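Long-range contact in ebony (Drosophila melanogaster, PDB 6DYN), which probably joins beta-alanine to biogenic amines such as histamine, this chain being its C-terminal, amine-binding domain with an acetyltransferase-like fold: residues L120-M125 with I159-T164. Numbering follows the deposited sequence.
Sequences LHSFMM and IFTTNT. With CA (calcium ion), chain C; HSM (histamine), chain B.
With CG swung away from the backbone N in both His-121 (chi1 -169°) and Phe-160 (chi1 -176°), the two side chains share one face of the sheet and meet obliquely, CD2 of His-121 lying 4.1 Å from CD2 of Phe-160. The imidazole presents its CD2 edge to Phe-160 O, which lies in the ring plane, 3.2 Å from CD2 of His-121, while its NE2 is hydrogen-bonded to Glu-104, which would limit rotation of the ring. The Phe-160 carbonyl is also claimed by Ser-122 N, 3.0 Å from Phe-160 O. One step back, Phe-160 N donates to Leu-120 O at 2.9 Å. On the other face, Leu-120 and Ile-159 pack against helix 133-153.

The pairing then gives out. Beyond Ser-122, whose CB rests 3.8 Å from CB of Thr-161, a water replaces the direct backbone bond: it donates to Ser-122 O (2.8 Å) and accepts from both Thr-162 N and the histamine amine. The amine also bonds weakly to Thr-162 O, and a second water links it to the calcium ion, which Asn-163 OD1 binds at 2.4 Å. The strand segments diverge at 32°, and just past the last paired residues Phe-123 and Met-124 both face Leu-77 of strand 71-80, a classic beta bulge. Such splayed parallel strands of a beta-alpha-beta unit, here around the histamine amine, are consistent with a GNAT-like fold, where the gap classically receives acetyl-CoA.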
ATOM      1  N   LEU A 120     -11.942   2.449  -3.055  1.00 19.07           N
ATOM      2  CA  LEU A 120     -11.053   1.293  -2.962  1.00 24.23           C
ATOM      3  C   LEU A 120      -9.673   1.763  -2.496  1.00 22.82           C
ATOM      4  O   LEU A 120      -8.931   2.388  -3.263  1.00 22.49           O
ATOM      5  CB  LEU A 120     -10.949   0.564  -4.301  1.00 19.55           C
ATOM      6  CG  LEU A 120     -10.140  -0.718  -4.127  1.00 22.39           C
ATOM      7  CD1 LEU A 120     -10.909  -1.698  -3.243  1.00 24.38           C
ATOM      8  CD2 LEU A 120      -9.742  -1.336  -5.465  1.00 23.40           C
ATOM      9  N   HIS A 121      -9.318   1.432  -1.255  1.00 18.49           N
ATOM     10  CA  HIS A 121      -8.058   1.859  -0.649  1.00 18.02           C
ATOM     11  C   HIS A 121      -6.974   0.853  -0.996  1.00 21.36           C
ATOM     12  O   HIS A 121      -7.007  -0.290  -0.523  1.00 22.35           O
ATOM     13  CB  HIS A 121      -8.192   1.989   0.870  1.00 20.52           C
ATOM     14  CG  HIS A 121      -7.027   2.661   1.534  1.00 27.82           C
ATOM     15  ND1 HIS A 121      -6.663   2.412   2.842  1.00 28.23           N
ATOM     16  CD2 HIS A 121      -6.154   3.593   1.075  1.00 26.12           C
ATOM     17  CE1 HIS A 121      -5.612   3.149   3.155  1.00 30.74           C
ATOM     18  NE2 HIS A 121      -5.285   3.879   2.101  1.00 28.72           N
ATOM     19  N   SER A 122      -6.007   1.279  -1.812  1.00 22.75           N
ATOM     20  CA  SER A 122      -4.813   0.480  -2.087  1.00 25.76           C
ATOM     21  C   SER A 122      -3.880   0.659  -0.894  1.00 29.85           C
ATOM     22  O   SER A 122      -3.216   1.684  -0.755  1.00 34.66           O
ATOM     23  CB  SER A 122      -4.153   0.895  -3.394  1.00 25.61           C
ATOM     24  OG  SER A 122      -3.037   0.066  -3.668  1.00 32.37           O
ATOM     25  N   PHE A 123      -3.860  -0.348  -0.027  1.00 24.74           N
ATOM     26  CA  PHE A 123      -3.297  -0.387   1.315  1.00 32.03           C
ATOM     27  C   PHE A 123      -1.809  -0.759   1.287  1.00 34.50           C
ATOM     28  O   PHE A 123      -0.967  -0.054   1.852  1.00 25.62           O
ATOM     29  CB  PHE A 123      -4.169  -1.373   2.124  1.00 30.70           C
ATOM     30  CG  PHE A 123      -3.686  -1.686   3.505  1.00 37.31           C
ATOM     31  CD1 PHE A 123      -4.039  -0.868   4.579  1.00 48.62           C
ATOM     32  CD2 PHE A 123      -2.992  -2.861   3.760  1.00 34.83           C
ATOM     33  CE1 PHE A 123      -3.629  -1.174   5.882  1.00 50.11           C
ATOM     34  CE2 PHE A 123      -2.581  -3.180   5.049  1.00 47.54           C
ATOM     35  CZ  PHE A 123      -2.894  -2.334   6.115  1.00 54.92           C
ATOM     36  N   MET A 124      -1.461  -1.835   0.594  1.00 27.78           N
ATOM     37  CA  MET A 124      -0.069  -2.211   0.427  1.00 26.77           C
ATOM     38  C   MET A 124       0.075  -2.917  -0.906  1.00 28.06           C
ATOM     39  O   MET A 124      -0.864  -3.550  -1.392  1.00 26.36           O
ATOM     40  CB  MET A 124       0.433  -3.111   1.571  1.00 31.37           C
ATOM     41  CG  MET A 124       1.213  -2.338   2.655  1.00 45.66           C
ATOM     42  SD  MET A 124       2.016  -3.324   3.949  1.00 54.91           S
ATOM     43  CE  MET A 124       0.621  -3.949   4.872  1.00 30.51           C
ATOM     44  N   MET A 125       1.243  -2.740  -1.516  1.00 27.43           N
ATOM     45  CA  MET A 125       1.681  -3.490  -2.679  1.00 28.46           C
ATOM     46  C   MET A 125       3.117  -3.936  -2.452  1.00 30.53           C
ATOM     47  O   MET A 125       3.862  -3.320  -1.688  1.00 36.78           O
ATOM     48  CB  MET A 125       1.624  -2.676  -3.944  1.00 30.09           C
ATOM     49  CG  MET A 125       0.497  -3.009  -4.857  1.00 39.39           C
ATOM     50  SD  MET A 125       0.615  -2.057  -6.384  1.00 43.43           S
ATOM     51  CE  MET A 125      -1.115  -1.833  -6.739  1.00 29.79           C
ATOM     52  N   ILE A 159      -9.957   4.645  -6.900  1.00 19.58           N
ATOM     53  CA  ILE A 159      -8.863   4.024  -6.170  1.00 21.43           C
ATOM     54  C   ILE A 159      -8.104   5.129  -5.456  1.00 22.49           C
ATOM     55  O   ILE A 159      -7.800   6.166  -6.050  1.00 19.54           O
ATOM     56  CB  ILE A 159      -7.938   3.214  -7.104  1.00 20.18           C
ATOM     57  CG1 ILE A 159      -8.757   2.172  -7.867  1.00 21.64           C
ATOM     58  CG2 ILE A 159      -6.846   2.513  -6.298  1.00 20.23           C
ATOM     59  CD1 ILE A 159      -8.141   1.759  -9.178  1.00 25.88           C
ATOM     60  N   PHE A 160      -7.815   4.903  -4.179  1.00 22.77           N
ATOM     61  CA  PHE A 160      -7.302   5.905  -3.255  1.00 18.40           C
ATOM     62  C   PHE A 160      -6.047   5.316  -2.633  1.00 18.31           C
ATOM     63  O   PHE A 160      -6.100   4.219  -2.073  1.00 19.96           O
ATOM     64  CB  PHE A 160      -8.365   6.197  -2.187  1.00 17.99           C
ATOM     65  CG  PHE A 160      -8.028   7.290  -1.215  1.00 17.12           C
ATOM     66  CD1 PHE A 160      -7.733   8.565  -1.651  1.00 18.62           C
ATOM     67  CD2 PHE A 160      -8.120   7.058   0.158  1.00 22.15           C
ATOM     68  CE1 PHE A 160      -7.485   9.598  -0.741  1.00 17.74           C
ATOM     69  CE2 PHE A 160      -7.872   8.079   1.066  1.00 23.19           C
ATOM     70  CZ  PHE A 160      -7.542   9.357   0.600  1.00 21.51           C
ATOM     71  N   THR A 161      -4.924   6.022  -2.737  1.00 19.56           N
ATOM     72  CA  THR A 161      -3.684   5.516  -2.163  1.00 21.40           C
ATOM     73  C   THR A 161      -2.770   6.685  -1.839  1.00 22.16           C
ATOM     74  O   THR A 161      -2.845   7.744  -2.474  1.00 25.03           O
ATOM     75  CB  THR A 161      -2.974   4.520  -3.113  1.00 25.64           C
ATOM     76  OG1 THR A 161      -1.859   3.919  -2.444  1.00 26.60           O
ATOM     77  CG2 THR A 161      -2.465   5.217  -4.360  1.00 23.15           C
ATOM     78  N   THR A 162      -1.924   6.497  -0.824  1.00 19.01           N
ATOM     79  CA  THR A 162      -0.844   7.431  -0.538  1.00 21.33           C
ATOM     80  C   THR A 162       0.460   6.796  -1.001  1.00 22.41           C
ATOM     81  O   THR A 162       0.859   5.752  -0.487  1.00 22.50           O
ATOM     82  CB  THR A 162      -0.785   7.794   0.948  1.00 18.57           C
ATOM     83  OG1 THR A 162      -2.046   8.330   1.328  1.00 14.93           O
ATOM     84  CG2 THR A 162       0.234   8.890   1.197  1.00 16.26           C
ATOM     85  N   ASN A 163       1.112   7.418  -1.971  1.00 20.86           N
ATOM     86  CA  ASN A 163       2.335   6.885  -2.550  1.00 20.11           C
ATOM     87  C   ASN A 163       3.530   7.587  -1.923  1.00 19.70           C
ATOM     88  O   ASN A 163       3.610   8.821  -1.943  1.00 16.33           O
ATOM     89  CB  ASN A 163       2.306   7.034  -4.066  1.00 17.16           C
ATOM     90  CG  ASN A 163       1.424   5.970  -4.708  1.00 21.46           C
ATOM     91  OD1 ASN A 163       1.564   4.798  -4.405  1.00 24.51           O
ATOM     92  ND2 ASN A 163       0.472   6.383  -5.525  1.00 19.14           N
ATOM     93  N   THR A 164       4.442   6.795  -1.342  1.00 17.94           N
ATOM     94  CA  THR A 164       5.524   7.331  -0.525  1.00 21.54           C
ATOM     95  C   THR A 164       6.908   7.092  -1.112  1.00 22.25           C
ATOM     96  O   THR A 164       7.905   7.496  -0.505  1.00 20.07           O
ATOM     97  CB  THR A 164       5.462   6.731   0.887  1.00 22.37           C
ATOM     98  OG1 THR A 164       5.404   5.316   0.782  1.00 23.55           O
ATOM     99  CG2 THR A 164       4.212   7.233   1.642  1.00 19.69           C
TER
HETATM  100 CA    CA C 902       0.356   2.698  -4.384  1.00 56.58          CA
HETATM  101  N   HSM B 901       0.606   3.038   0.993  1.00 40.15           N
HETATM  102  CA  HSM B 901       1.236   3.851   2.023  1.00 33.60           C
HETATM  103  CB  HSM B 901       2.764   3.725   1.920  1.00 42.38           C
HETATM  104  CG  HSM B 901       3.324   3.023   3.166  1.00 54.59           C
HETATM  105  ND1 HSM B 901       2.724   2.068   3.853  1.00 53.62           N
HETATM  106  CD2 HSM B 901       4.537   3.262   3.758  1.00 53.30           C
HETATM  107  CE1 HSM B 901       3.534   1.710   4.868  1.00 53.06           C
HETATM  108  NE2 HSM B 901       4.653   2.455   4.795  1.00 54.19           N
HETATM  109  O   HOH W   1      -2.110   3.892   0.472  1.00 32.27           O
HETATM  110  O   HOH W   2       1.507   2.862  -1.855  1.00 39.06           O